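Side-chain contacts in nuclear RNA export factor 2 (Drosophila melanogaster, PDB 6MRK), which may take part in exporting mRNA from the nucleus and, in ovaries, works with Piwi and Nxt1 in cotranscriptional transposon silencing: residues A[116-119]-A[124-127]; A[24-29]-A[33-38]; A[67-72]-A[185-190]. All blocks are in the same frame, centred on the assembly; numbering follows the deposited sequence.

Contact 1: residues A[116-119]-A[124-127]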
ATOM      1  N   VAL A 116      -2.317   9.808  -5.185  1.00 31.37           N
ATOM      2  CA  VAL A 116      -3.783   9.558  -5.296  1.00 31.12           C
ATOM      3  C   VAL A 116      -4.014   8.882  -6.640  1.00 29.50           C
ATOM      4  O   VAL A 116      -3.655   9.468  -7.642  1.00 33.12           O
ATOM      5  CB  VAL A 116      -4.622  10.841  -5.160  1.00 32.64           C
ATOM      6  CG1 VAL A 116      -6.102  10.513  -5.222  1.00 32.88           C
ATOM      7  CG2 VAL A 116      -4.297  11.613  -3.886  1.00 31.37           C
ATOM      8  N   MET A 117      -4.572   7.680  -6.653  1.00 29.14           N
ATOM      9  CA  MET A 117      -4.529   6.814  -7.855  1.00 30.09           C
ATOM     10  C   MET A 117      -5.922   6.673  -8.464  1.00 33.14           C
ATOM     11  O   MET A 117      -5.977   6.424  -9.672  1.00 38.99           O
ATOM     12  CB  MET A 117      -3.983   5.428  -7.509  1.00 28.64           C
ATOM     13  CG  MET A 117      -2.640   5.472  -6.785  1.00 28.81           C
ATOM     14  SD  MET A 117      -1.191   5.917  -7.798  1.00 29.62           S
ATOM     15  CE  MET A 117      -1.464   4.943  -9.279  1.00 27.62           C
ATOM     16  N   HIS A 118      -6.989   6.781  -7.667  1.00 34.45           N
ATOM     17  CA  HIS A 118      -8.398   6.827  -8.139  1.00 35.00           C
ATOM     18  C   HIS A 118      -9.146   7.870  -7.331  1.00 35.72           C
ATOM     19  O   HIS A 118      -8.772   8.116  -6.180  1.00 37.47           O
ATOM     20  CB  HIS A 118      -9.084   5.475  -8.032  1.00 37.18           C
ATOM     21  CG  HIS A 118      -8.342   4.427  -8.781  1.00 43.78           C
ATOM     22  ND1 HIS A 118      -8.255   3.113  -8.343  1.00 52.29           N
ATOM     23  CD2 HIS A 118      -7.600   4.503  -9.905  1.00 45.07           C
ATOM     24  CE1 HIS A 118      -7.514   2.420  -9.185  1.00 53.79           C
ATOM     25  NE2 HIS A 118      -7.105   3.254 -10.160  1.00 51.48           N
ATOM     26  N   TYR A 119     -10.147   8.486  -7.934  1.00 35.84           N
ATOM     27  CA  TYR A 119     -11.011   9.441  -7.218  1.00 35.71           C
ATOM     28  C   TYR A 119     -12.298   9.645  -7.997  1.00 35.41           C
ATOM     29  O   TYR A 119     -12.218  10.061  -9.139  1.00 34.82           O
ATOM     30  CB  TYR A 119     -10.276  10.757  -7.013  1.00 35.29           C
ATOM     31  CG  TYR A 119     -11.103  11.800  -6.319  1.00 36.25           C
ATOM     32  CD1 TYR A 119     -11.168  11.865  -4.945  1.00 38.49           C
ATOM     33  CD2 TYR A 119     -11.821  12.728  -7.046  1.00 40.09           C
ATOM     34  CE1 TYR A 119     -11.910  12.847  -4.307  1.00 42.45           C
ATOM     35  CE2 TYR A 119     -12.574  13.711  -6.433  1.00 41.97           C
ATOM     36  CZ  TYR A 119     -12.615  13.776  -5.055  1.00 44.18           C
ATOM     37  OH  TYR A 119     -13.357  14.756  -4.465  1.00 46.18           O
ATOM     38  N   ALA A 124     -11.947   6.689  -3.350  1.00 38.52           N
ATOM     39  CA  ALA A 124     -10.562   6.934  -3.794  1.00 38.89           C
ATOM     40  C   ALA A 124      -9.608   5.826  -3.337  1.00 35.84           C
ATOM     41  O   ALA A 124      -9.948   5.028  -2.464  1.00 31.91           O
ATOM     42  CB  ALA A 124     -10.110   8.281  -3.295  1.00 38.23           C
ATOM     43  N   VAL A 125      -8.446   5.802  -3.978  1.00 35.22           N
ATOM     44  CA  VAL A 125      -7.262   4.992  -3.597  1.00 33.76           C
ATOM     45  C   VAL A 125      -6.147   5.990  -3.323  1.00 32.29           C
ATOM     46  O   VAL A 125      -5.919   6.835  -4.188  1.00 35.64           O
ATOM     47  CB  VAL A 125      -6.880   4.024  -4.725  1.00 32.52           C
ATOM     48  CG1 VAL A 125      -5.630   3.226  -4.377  1.00 33.03           C
ATOM     49  CG2 VAL A 125      -8.045   3.118  -5.071  1.00 31.38           C
ATOM     50  N   ILE A 126      -5.503   5.918  -2.169  1.00 30.73           N
ATOM     51  CA  ILE A 126      -4.512   6.956  -1.780  1.00 32.58           C
ATOM     52  C   ILE A 126      -3.356   6.319  -1.011  1.00 28.58           C
ATOM     53  O   ILE A 126      -3.580   5.578  -0.069  1.00 24.92           O
ATOM     54  CB  ILE A 126      -5.206   8.105  -1.031  1.00 36.43           C
ATOM     55  CG1 ILE A 126      -4.241   8.876  -0.136  1.00 41.06           C
ATOM     56  CG2 ILE A 126      -6.399   7.620  -0.241  1.00 38.66           C
ATOM     57  CD1 ILE A 126      -4.731  10.272   0.166  1.00 44.78           C
ATOM     58  N   TYR A 127      -2.147   6.579  -1.474  1.00 27.43           N
ATOM     59  CA  TYR A 127      -0.911   5.970  -0.943  1.00 29.38           C
ATOM     60  C   TYR A 127      -0.069   7.102  -0.382  1.00 29.28           C
ATOM     61  O   TYR A 127      -0.106   8.184  -0.939  1.00 34.85           O
ATOM     62  CB  TYR A 127      -0.125   5.216  -2.019  1.00 28.60           C
ATOM     63  CG  TYR A 127      -0.889   4.169  -2.784  1.00 28.54           C
ATOM     64  CD1 TYR A 127      -1.923   3.440  -2.222  1.00 31.25           C
ATOM     65  CD2 TYR A 127      -0.553   3.876  -4.087  1.00 31.27           C
ATOM     66  CE1 TYR A 127      -2.603   2.455  -2.925  1.00 29.82           C
ATOM     67  CE2 TYR A 127      -1.205   2.881  -4.805  1.00 32.43           C
ATOM     68  CZ  TYR A 127      -2.237   2.168  -4.223  1.00 30.79           C
ATOM     69  OH  TYR A 127      -2.904   1.226  -4.946  1.00 31.32           O
TER
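Met-117 and His-118 meet Val-125 at a beta bulge in the antiparallel hairpin of strands 104-119 and 123-135, part of the curved sheet of the NTF2-like domain. The segments run at 169° to each other. Val-116 with Ile-126 and Tyr-119 with Ala-124 are non-hydrogen-bonded pairs, and His-118 with Val-125 is a hydrogen-bonded one; the register slips by one residue between Val-116 and His-118, with Met-117 as the extra residue. Two backbone bonds hold Val-125: Met-117 N gives a nearly straight bond to Val-125 O (2.9 Å), while Val-125 N makes the longer one to His-118 O at 3.2 Å.

His-118 and Val-125 stand side by side and point the same way; ND1 of His-118 comes within 3.3 Å of Val-125 CG2, which meets the imidazole obliquely. Met-117 crosses Tyr-127 at about a right angle. With CG beside the backbone N (chi1 -53°), Met-117 sets CG 3.6 Å from Tyr-127 CE2; the bend at chi2 then places SD 5.1 Å from the ring centroid, an oblique Met-aromatic contact. On the other side of the sheet, Ala-124 CB lies at the edge of the Tyr-119 ring, 4.1 Å from CD1, and Val-116 CG2 faces Ile-126 CD1.

The face with Val-116 and Ile-126 packs against Val-15, Leu-14 and Leu-19 of helix 12-27. Met-117, His-118, Val-125 and Tyr-127 instead meet another protein chain, probably Nxt1, since NTF2-like domains of this family pair with Nxt proteins. The bulge thus keeps the strands bonded while adding a residue to one of them; Val-116 and Ile-126 close the domain's own core, and the mixed apolar and aromatic surface of the other four is consistent with binding a partner.

Contact 2: residues A[24-29]-A[33-38]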
ATOM      1  N   ARG A  24      -2.217  11.961  12.040  1.00 37.96           N
ATOM      2  CA  ARG A  24      -2.047  12.663  13.333  1.00 41.31           C
ATOM      3  C   ARG A  24      -2.786  11.903  14.434  1.00 39.32           C
ATOM      4  O   ARG A  24      -2.281  11.893  15.551  1.00 42.04           O
ATOM      5  CB  ARG A  24      -2.520  14.110  13.249  1.00 47.78           C
ATOM      6  CG  ARG A  24      -1.418  15.077  12.839  1.00 59.39           C
ATOM      7  CD  ARG A  24      -1.992  16.408  12.378  1.00 68.93           C
ATOM      8  NE  ARG A  24      -1.040  17.305  11.713  1.00 75.73           N
ATOM      9  CZ  ARG A  24      -1.184  17.830  10.489  1.00 77.23           C
ATOM     10  NH1 ARG A  24      -2.243  17.553   9.743  1.00 74.07           N
ATOM     11  NH2 ARG A  24      -0.259  18.647  10.012  1.00 81.53           N
ATOM     12  N   GLU A  25      -3.928  11.291  14.140  1.00 37.80           N
ATOM     13  CA  GLU A  25      -4.774  10.648  15.174  1.00 39.34           C
ATOM     14  C   GLU A  25      -4.316   9.217  15.457  1.00 40.33           C
ATOM     15  O   GLU A  25      -4.723   8.686  16.502  1.00 43.32           O
ATOM     16  CB  GLU A  25      -6.226  10.649  14.727  1.00 44.02           C
ATOM     17  CG  GLU A  25      -7.191  10.296  15.837  1.00 50.48           C
ATOM     18  CD  GLU A  25      -8.605  10.795  15.563  1.00 60.09           C
ATOM     19  OE1 GLU A  25      -8.826  11.417  14.484  1.00 59.80           O
ATOM     20  OE2 GLU A  25      -9.484  10.565  16.418  1.00 68.47           O
ATOM     21  N   PHE A  26      -3.548   8.595  14.555  1.00 38.51           N
ATOM     22  CA  PHE A  26      -2.931   7.265  14.776  1.00 36.10           C
ATOM     23  C   PHE A  26      -1.782   7.449  15.765  1.00 36.48           C
ATOM     24  O   PHE A  26      -1.577   6.567  16.601  1.00 39.70           O
ATOM     25  CB  PHE A  26      -2.448   6.640  13.464  1.00 35.08           C
ATOM     26  CG  PHE A  26      -1.814   5.285  13.637  1.00 35.74           C
ATOM     27  CD1 PHE A  26      -2.601   4.149  13.724  1.00 36.86           C
ATOM     28  CD2 PHE A  26      -0.436   5.142  13.747  1.00 36.17           C
ATOM     29  CE1 PHE A  26      -2.030   2.898  13.911  1.00 36.95           C
ATOM     30  CE2 PHE A  26       0.137   3.888  13.919  1.00 36.46           C
ATOM     31  CZ  PHE A  26      -0.664   2.770  14.007  1.00 37.49           C
ATOM     32  N   GLU A  27      -1.102   8.593  15.676  1.00 37.59           N
ATOM     33  CA  GLU A  27       0.176   8.924  16.374  1.00 39.03           C
ATOM     34  C   GLU A  27       0.114   8.499  17.842  1.00 39.95           C
ATOM     35  O   GLU A  27       0.898   7.600  18.227  1.00 40.50           O
ATOM     36  CB  GLU A  27       0.523  10.412  16.213  1.00 38.01           C
ATOM     37  CG  GLU A  27       1.029  10.734  14.810  1.00 39.61           C
ATOM     38  CD  GLU A  27       1.882  11.974  14.612  1.00 41.02           C
ATOM     39  OE1 GLU A  27       1.930  12.822  15.528  1.00 43.44           O
ATOM     40  OE2 GLU A  27       2.495  12.087  13.524  1.00 38.10           O
ATOM     41  N   ASN A  28      -0.760   9.121  18.632  1.00 43.17           N
ATOM     42  CA  ASN A  28      -0.857   8.833  20.086  1.00 45.34           C
ATOM     43  C   ASN A  28      -1.722   7.580  20.267  1.00 46.49           C
ATOM     44  O   ASN A  28      -2.929   7.631  19.952  1.00 45.39           O
ATOM     45  CB  ASN A  28      -1.343  10.049  20.876  1.00 47.39           C
ATOM     46  CG  ASN A  28      -1.304   9.835  22.373  1.00 48.54           C
ATOM     47  OD1 ASN A  28      -1.191   8.706  22.840  1.00 52.93           O
ATOM     48  ND2 ASN A  28      -1.409  10.915  23.126  1.00 49.32           N
ATOM     49  N   ASP A  29      -1.109   6.497  20.756  1.00 50.38           N
ATOM     50  CA  ASP A  29      -1.732   5.147  20.880  1.00 53.06           C
ATOM     51  C   ASP A  29      -2.819   5.156  21.962  1.00 49.02           C
ATOM     52  O   ASP A  29      -3.677   4.271  21.914  1.00 45.24           O
ATOM     53  CB  ASP A  29      -0.688   4.050  21.135  1.00 58.22           C
ATOM     54  CG  ASP A  29       0.283   4.303  22.280  1.00 58.31           C
ATOM     55  OD1 ASP A  29       0.555   5.486  22.578  1.00 59.73           O
ATOM     56  OD2 ASP A  29       0.774   3.308  22.856  1.00 55.55           O
ATOM     57  N   HIS A  33      -7.903   4.336  19.565  1.00 38.22           N
ATOM     58  CA  HIS A  33      -9.216   3.639  19.480  1.00 38.75           C
ATOM     59  C   HIS A  33     -10.223   4.474  18.668  1.00 40.50           C
ATOM     60  O   HIS A  33     -11.179   3.883  18.118  1.00 41.59           O
ATOM     61  CB  HIS A  33      -9.764   3.333  20.886  1.00 40.04           C
ATOM     62  CG  HIS A  33     -10.031   4.522  21.760  1.00 40.00           C
ATOM     63  ND1 HIS A  33      -9.022   5.196  22.421  1.00 43.11           N
ATOM     64  CD2 HIS A  33     -11.178   5.138  22.115  1.00 39.78           C
ATOM     65  CE1 HIS A  33      -9.528   6.184  23.127  1.00 43.21           C
ATOM     66  NE2 HIS A  33     -10.854   6.169  22.957  1.00 44.19           N
ATOM     67  N   ASN A  34     -10.033   5.798  18.609  1.00 37.78           N
ATOM     68  CA  ASN A  34     -10.992   6.751  17.994  1.00 38.13           C
ATOM     69  C   ASN A  34     -10.930   6.674  16.471  1.00 36.86           C
ATOM     70  O   ASN A  34     -11.643   7.456  15.821  1.00 38.35           O
ATOM     71  CB  ASN A  34     -10.744   8.185  18.464  1.00 38.90           C
ATOM     72  CG  ASN A  34     -11.240   8.412  19.873  1.00 39.39           C
ATOM     73  OD1 ASN A  34     -12.343   7.991  20.217  1.00 39.27           O
ATOM     74  ND2 ASN A  34     -10.414   9.044  20.696  1.00 39.91           N
ATOM     75  N   LEU A  35     -10.118   5.776  15.919  1.00 36.16           N
ATOM     76  CA  LEU A  35     -10.089   5.518  14.459  1.00 35.26           C
ATOM     77  C   LEU A  35     -11.156   4.482  14.125  1.00 32.81           C
ATOM     78  O   LEU A  35     -11.242   4.111  12.953  1.00 31.99           O
ATOM     79  CB  LEU A  35      -8.705   5.021  14.040  1.00 34.77           C
ATOM     80  CG  LEU A  35      -7.534   5.928  14.411  1.00 34.00           C
ATOM     81  CD1 LEU A  35      -6.212   5.214  14.199  1.00 33.03           C
ATOM     82  CD2 LEU A  35      -7.577   7.214  13.613  1.00 34.28           C
ATOM     83  N   TYR A  36     -11.923   4.031  15.117  1.00 33.21           N
ATOM     84  CA  TYR A  36     -12.989   3.016  14.919  1.00 36.21           C
ATOM     85  C   TYR A  36     -13.956   3.548  13.854  1.00 35.81           C
ATOM     86  O   TYR A  36     -14.533   2.728  13.122  1.00 37.82           O
ATOM     87  CB  TYR A  36     -13.677   2.648  16.246  1.00 37.37           C
ATOM     88  CG  TYR A  36     -14.743   1.584  16.115  1.00 37.93           C
ATOM     89  CD1 TYR A  36     -14.418   0.258  15.851  1.00 39.24           C
ATOM     90  CD2 TYR A  36     -16.088   1.911  16.211  1.00 37.36           C
ATOM     91  CE1 TYR A  36     -15.397  -0.709  15.697  1.00 38.00           C
ATOM     92  CE2 TYR A  36     -17.080   0.955  16.069  1.00 36.24           C
ATOM     93  CZ  TYR A  36     -16.731  -0.355  15.804  1.00 37.11           C
ATOM     94  OH  TYR A  36     -17.711  -1.290  15.674  1.00 38.94           O
ATOM     95  N   LYS A  37     -14.075   4.877  13.738  1.00 34.16           N
ATOM     96  CA  LYS A  37     -15.083   5.554  12.879  1.00 31.02           C
ATOM     97  C   LYS A  37     -14.789   5.335  11.399  1.00 29.05           C
ATOM     98  O   LYS A  37     -15.733   5.390  10.639  1.00 29.77           O
ATOM     99  CB  LYS A  37     -15.150   7.059  13.147  1.00 30.41           C
ATOM    100  CG  LYS A  37     -13.827   7.794  13.028  1.00 32.42           C
ATOM    101  CD  LYS A  37     -13.951   9.301  12.968  1.00 32.85           C
ATOM    102  CE  LYS A  37     -12.740   9.999  13.547  1.00 33.76           C
ATOM    103  NZ  LYS A  37     -13.085  11.353  14.026  1.00 34.98           N
ATOM    104  N   TYR A  38     -13.544   5.134  10.986  1.00 29.65           N
ATOM    105  CA  TYR A  38     -13.204   5.050   9.538  1.00 32.20           C
ATOM    106  C   TYR A  38     -13.500   3.659   8.993  1.00 31.30           C
ATOM    107  O   TYR A  38     -13.628   3.507   7.778  1.00 31.45           O
ATOM    108  CB  TYR A  38     -11.724   5.278   9.240  1.00 33.36           C
ATOM    109  CG  TYR A  38     -11.192   6.635   9.600  1.00 34.53           C
ATOM    110  CD1 TYR A  38     -11.420   7.740   8.800  1.00 37.24           C
ATOM    111  CD2 TYR A  38     -10.456   6.811  10.752  1.00 36.80           C
ATOM    112  CE1 TYR A  38     -10.927   8.988   9.150  1.00 38.33           C
ATOM    113  CE2 TYR A  38      -9.957   8.047  11.115  1.00 35.06           C
ATOM    114  CZ  TYR A  38     -10.182   9.132  10.304  1.00 35.81           C
ATOM    115  OH  TYR A  38      -9.675  10.330  10.691  1.00 40.08           O
TER
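Glu-25, near the C-terminal end of helix 12-27, is the first residue of its segment to meet the turn that follows. Its chain is extended and slides past Leu-35 in the opposite direction, with CG 3.8 Å from Leu-35 CD2, so the aliphatic part packs while the carboxylate goes on past it to Asn-34 and Tyr-38. OE2 lies 3.4 Å from Asn-34 CB, and OE1 faces Tyr-38 OH at 4.0 Å with the carboxylate and phenol planes 77° apart. Lys-37 NZ sits 4.3 Å from Glu-25 OE1, beyond a salt bridge.

Next, the Phe-26 ring takes Leu-35 CD1 at its edge, 3.8 Å from Phe-26 CD1, a position set by chi1 near 180°. The two methyls of Leu-35 thus divide the work, CD2 serving Glu-25 and CD1 serving Phe-26. Arg-32 and Arg-158 make cation-pi contacts with the same ring, which also touches Val-105 and Leu-99.

No hydrogen bond joins the segments. Their direct contact, mostly apolar around Leu-35, packs helix 12-27 of the NTF2-like domain against the loop leading to strand 44-49; Arg-32, in the linker, adds a bond from NE to Phe-26 O. Lys-37 may ease the charge on Glu-25 only weakly, at long range.

Contact 3: residues A[67-72]-A[185-190]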
ATOM      1  N   SER A  67       9.890  -6.214  16.385  1.00 38.68           N
ATOM      2  CA  SER A  67       9.007  -7.367  16.688  1.00 40.06           C
ATOM      3  C   SER A  67       7.584  -6.859  16.977  1.00 38.05           C
ATOM      4  O   SER A  67       6.630  -7.613  16.762  1.00 38.57           O
ATOM      5  CB  SER A  67       9.569  -8.205  17.804  1.00 40.78           C
ATOM      6  OG  SER A  67       9.602  -7.483  19.019  1.00 42.20           O
ATOM      7  N   LYS A  68       7.442  -5.615  17.423  1.00 37.17           N
ATOM      8  CA  LYS A  68       6.126  -5.023  17.757  1.00 39.08           C
ATOM      9  C   LYS A  68       5.242  -5.044  16.506  1.00 37.60           C
ATOM     10  O   LYS A  68       4.011  -5.186  16.653  1.00 38.22           O
ATOM     11  CB  LYS A  68       6.300  -3.596  18.281  1.00 42.06           C
ATOM     12  CG  LYS A  68       7.169  -3.464  19.519  1.00 46.32           C
ATOM     13  CD  LYS A  68       6.519  -3.969  20.783  1.00 52.05           C
ATOM     14  CE  LYS A  68       7.461  -3.886  21.971  1.00 57.37           C
ATOM     15  NZ  LYS A  68       7.222  -4.970  22.956  1.00 56.74           N
ATOM     16  N   TYR A  69       5.860  -4.874  15.333  1.00 37.75           N
ATOM     17  CA  TYR A  69       5.209  -4.902  13.996  1.00 39.84           C
ATOM     18  C   TYR A  69       5.229  -6.331  13.463  1.00 39.58           C
ATOM     19  O   TYR A  69       4.186  -6.829  13.019  1.00 38.11           O
ATOM     20  CB  TYR A  69       5.916  -3.974  13.002  1.00 39.24           C
ATOM     21  CG  TYR A  69       5.934  -2.534  13.436  1.00 40.78           C
ATOM     22  CD1 TYR A  69       4.822  -1.723  13.261  1.00 38.78           C
ATOM     23  CD2 TYR A  69       7.047  -1.995  14.074  1.00 40.14           C
ATOM     24  CE1 TYR A  69       4.825  -0.407  13.692  1.00 39.87           C
ATOM     25  CE2 TYR A  69       7.060  -0.681  14.518  1.00 39.84           C
ATOM     26  CZ  TYR A  69       5.945   0.120  14.317  1.00 41.52           C
ATOM     27  OH  TYR A  69       5.948   1.432  14.719  1.00 43.61           O
ATOM     28  N   ASN A  70       6.402  -6.956  13.521  1.00 41.26           N
ATOM     29  CA  ASN A  70       6.654  -8.301  12.946  1.00 43.68           C
ATOM     30  C   ASN A  70       5.683  -9.341  13.510  1.00 44.66           C
ATOM     31  O   ASN A  70       5.255 -10.232  12.735  1.00 47.52           O
ATOM     32  CB  ASN A  70       8.084  -8.772  13.190  1.00 42.69           C
ATOM     33  CG  ASN A  70       8.947  -8.532  11.976  1.00 44.34           C
ATOM     34  OD1 ASN A  70       8.648  -9.047  10.897  1.00 44.47           O
ATOM     35  ND2 ASN A  70       9.995  -7.738  12.130  1.00 45.46           N
ATOM     36  N   ARG A  71       5.358  -9.273  14.798  1.00 42.73           N
ATOM     37  CA  ARG A  71       4.518 -10.326  15.430  1.00 44.74           C
ATOM     38  C   ARG A  71       3.159 -10.403  14.725  1.00 43.21           C
ATOM     39  O   ARG A  71       2.475 -11.418  14.908  1.00 45.52           O
ATOM     40  CB  ARG A  71       4.326 -10.106  16.932  1.00 45.76           C
ATOM     41  CG  ARG A  71       3.784  -8.739  17.314  1.00 48.43           C
ATOM     42  CD  ARG A  71       3.199  -8.781  18.704  1.00 54.00           C
ATOM     43  NE  ARG A  71       4.215  -9.191  19.673  1.00 64.11           N
ATOM     44  CZ  ARG A  71       4.635  -8.488  20.729  1.00 64.97           C
ATOM     45  NH1 ARG A  71       4.133  -7.290  21.013  1.00 63.35           N
ATOM     46  NH2 ARG A  71       5.559  -9.012  21.515  1.00 63.64           N
ATOM     47  N   HIS A  72       2.795  -9.390  13.941  1.00 40.40           N
ATOM     48  CA  HIS A  72       1.495  -9.299  13.232  1.00 38.84           C
ATOM     49  C   HIS A  72       1.685  -9.334  11.717  1.00 37.96           C
ATOM     50  O   HIS A  72       0.654  -9.326  10.996  1.00 36.96           O
ATOM     51  CB  HIS A  72       0.799  -7.986  13.585  1.00 41.09           C
ATOM     52  CG  HIS A  72       0.538  -7.802  15.039  1.00 42.22           C
ATOM     53  ND1 HIS A  72      -0.376  -8.587  15.722  1.00 44.72           N
ATOM     54  CD2 HIS A  72       1.041  -6.919  15.928  1.00 40.37           C
ATOM     55  CE1 HIS A  72      -0.411  -8.208  16.981  1.00 43.33           C
ATOM     56  NE2 HIS A  72       0.448  -7.181  17.130  1.00 44.05           N
ATOM     57  N   LEU A 185      -0.403  -1.098   6.275  1.00 26.66           N
ATOM     58  CA  LEU A 185       0.813  -0.422   6.770  1.00 28.66           C
ATOM     59  C   LEU A 185       2.024  -1.243   6.342  1.00 29.28           C
ATOM     60  O   LEU A 185       1.980  -2.466   6.482  1.00 30.80           O
ATOM     61  CB  LEU A 185       0.757  -0.307   8.289  1.00 28.16           C
ATOM     62  CG  LEU A 185       1.993   0.330   8.909  1.00 26.49           C
ATOM     63  CD1 LEU A 185       2.086   1.797   8.537  1.00 24.88           C
ATOM     64  CD2 LEU A 185       1.968   0.148  10.414  1.00 27.81           C
ATOM     65  N   HIS A 186       3.067  -0.582   5.849  1.00 30.74           N
ATOM     66  CA  HIS A 186       4.361  -1.221   5.504  1.00 29.98           C
ATOM     67  C   HIS A 186       5.467  -0.564   6.335  1.00 29.65           C
ATOM     68  O   HIS A 186       5.565   0.677   6.321  1.00 30.07           O
ATOM     69  CB  HIS A 186       4.600  -1.115   4.000  1.00 31.22           C
ATOM     70  CG  HIS A 186       5.847  -1.803   3.576  1.00 33.17           C
ATOM     71  ND1 HIS A 186       5.964  -3.168   3.614  1.00 34.13           N
ATOM     72  CD2 HIS A 186       7.046  -1.326   3.166  1.00 34.03           C
ATOM     73  CE1 HIS A 186       7.159  -3.519   3.197  1.00 33.11           C
ATOM     74  NE2 HIS A 186       7.849  -2.400   2.919  1.00 33.03           N
ATOM     75  N   ILE A 187       6.245  -1.364   7.054  1.00 29.29           N
ATOM     76  CA  ILE A 187       7.431  -0.893   7.825  1.00 30.46           C
ATOM     77  C   ILE A 187       8.709  -1.330   7.115  1.00 30.15           C
ATOM     78  O   ILE A 187       8.803  -2.481   6.638  1.00 28.01           O
ATOM     79  CB  ILE A 187       7.382  -1.400   9.263  1.00 32.01           C
ATOM     80  CG1 ILE A 187       6.125  -0.877   9.948  1.00 36.41           C
ATOM     81  CG2 ILE A 187       8.638  -1.011  10.016  1.00 32.08           C
ATOM     82  CD1 ILE A 187       6.194   0.600  10.293  1.00 38.15           C
ATOM     83  N   THR A 188       9.654  -0.406   7.030  1.00 32.38           N
ATOM     84  CA  THR A 188      10.915  -0.604   6.280  1.00 35.12           C
ATOM     85  C   THR A 188      11.982   0.356   6.789  1.00 38.27           C
ATOM     86  O   THR A 188      11.716   1.210   7.694  1.00 39.04           O
ATOM     87  CB  THR A 188      10.752  -0.406   4.766  1.00 34.32           C
ATOM     88  OG1 THR A 188      12.013  -0.520   4.107  1.00 33.25           O
ATOM     89  CG2 THR A 188      10.188   0.942   4.386  1.00 33.54           C
ATOM     90  N   ASN A 189      13.158   0.182   6.206  1.00 39.30           N
ATOM     91  CA  ASN A 189      14.356   0.989   6.491  1.00 38.61           C
ATOM     92  C   ASN A 189      14.082   2.413   6.039  1.00 40.54           C
ATOM     93  O   ASN A 189      13.539   2.633   4.957  1.00 37.44           O
ATOM     94  CB  ASN A 189      15.581   0.432   5.775  1.00 38.92           C
ATOM     95  CG  ASN A 189      15.968  -0.934   6.289  1.00 38.58           C
ATOM     96  OD1 ASN A 189      15.533  -1.936   5.731  1.00 38.48           O
ATOM     97  ND2 ASN A 189      16.743  -0.980   7.361  1.00 37.40           N
ATOM     98  N   PRO A 190      14.461   3.416   6.858  1.00 42.77           N
ATOM     99  CA  PRO A 190      14.596   4.779   6.354  1.00 42.67           C
ATOM    100  C   PRO A 190      15.754   4.871   5.349  1.00 47.05           C
ATOM    101  O   PRO A 190      16.774   4.209   5.523  1.00 49.25           O
ATOM    102  CB  PRO A 190      14.868   5.610   7.608  1.00 41.55           C
ATOM    103  CG  PRO A 190      15.445   4.613   8.595  1.00 41.29           C
ATOM    104  CD  PRO A 190      14.767   3.295   8.292  1.00 41.02           C
TER
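Tyr-69 offers one face of its ring to Ile-187, whose CG1 lies over that face as a CH-pi contact, 4.0 Å from the centroid and 23° off the ring normal. The methylene is displaced toward the rim on the CD1 side, 3.7 Å from Tyr-69 CD1. Beyond it, Ile-187 CD1 follows the ring outward to within 3.8 Å of Tyr-69 CE1, because the chain turns at chi2 (-74°) and lays its end along the phenol. The two side chains cross at about a right angle. Leu-185, two residues earlier on the strand, adds CD2 obliquely at 4.4 Å from Tyr-69 CE1, a looser contact.

No hydrogen bond crosses between the segments, and all three touching residues are buried. The ring's polar end has a partner elsewhere: Tyr-69 OH makes a weak hydrogen bond to Asp-134 OD2.

Tyr-69 projects from helix 59-70 and reaches to the sheet, where it also touches Leu-47 and Leu-154. Those residues belong to strands 44-49 and 152-166, which flank strand 176-188 on its two sides, so the tyrosine packs across three adjacent strands and ties the helix to the curved sheet of the NTF2-like fold.

How the contacts relate
All three contacts belong to one NTF2-like domain, yet none touches another. Contacts 1 and 3 reach the same sheet on opposite sides of the chain's centre, their centres about 23 Å apart; the hairpin of contact 1 falls in the sequence between the two segments of contact 3. Contact 2 closes first along the chain, at the end of the helix whose earlier turns cover contact 1, about 21 Å away between centres. Contacts 2 and 3 are the closest pair, about 5 Å between nearest atoms. Another protein chain reaches side chains of contact 1 and, in contact 3, His-186, Thr-188 and Asn-189; no other chain of the assembly reaches contact 2.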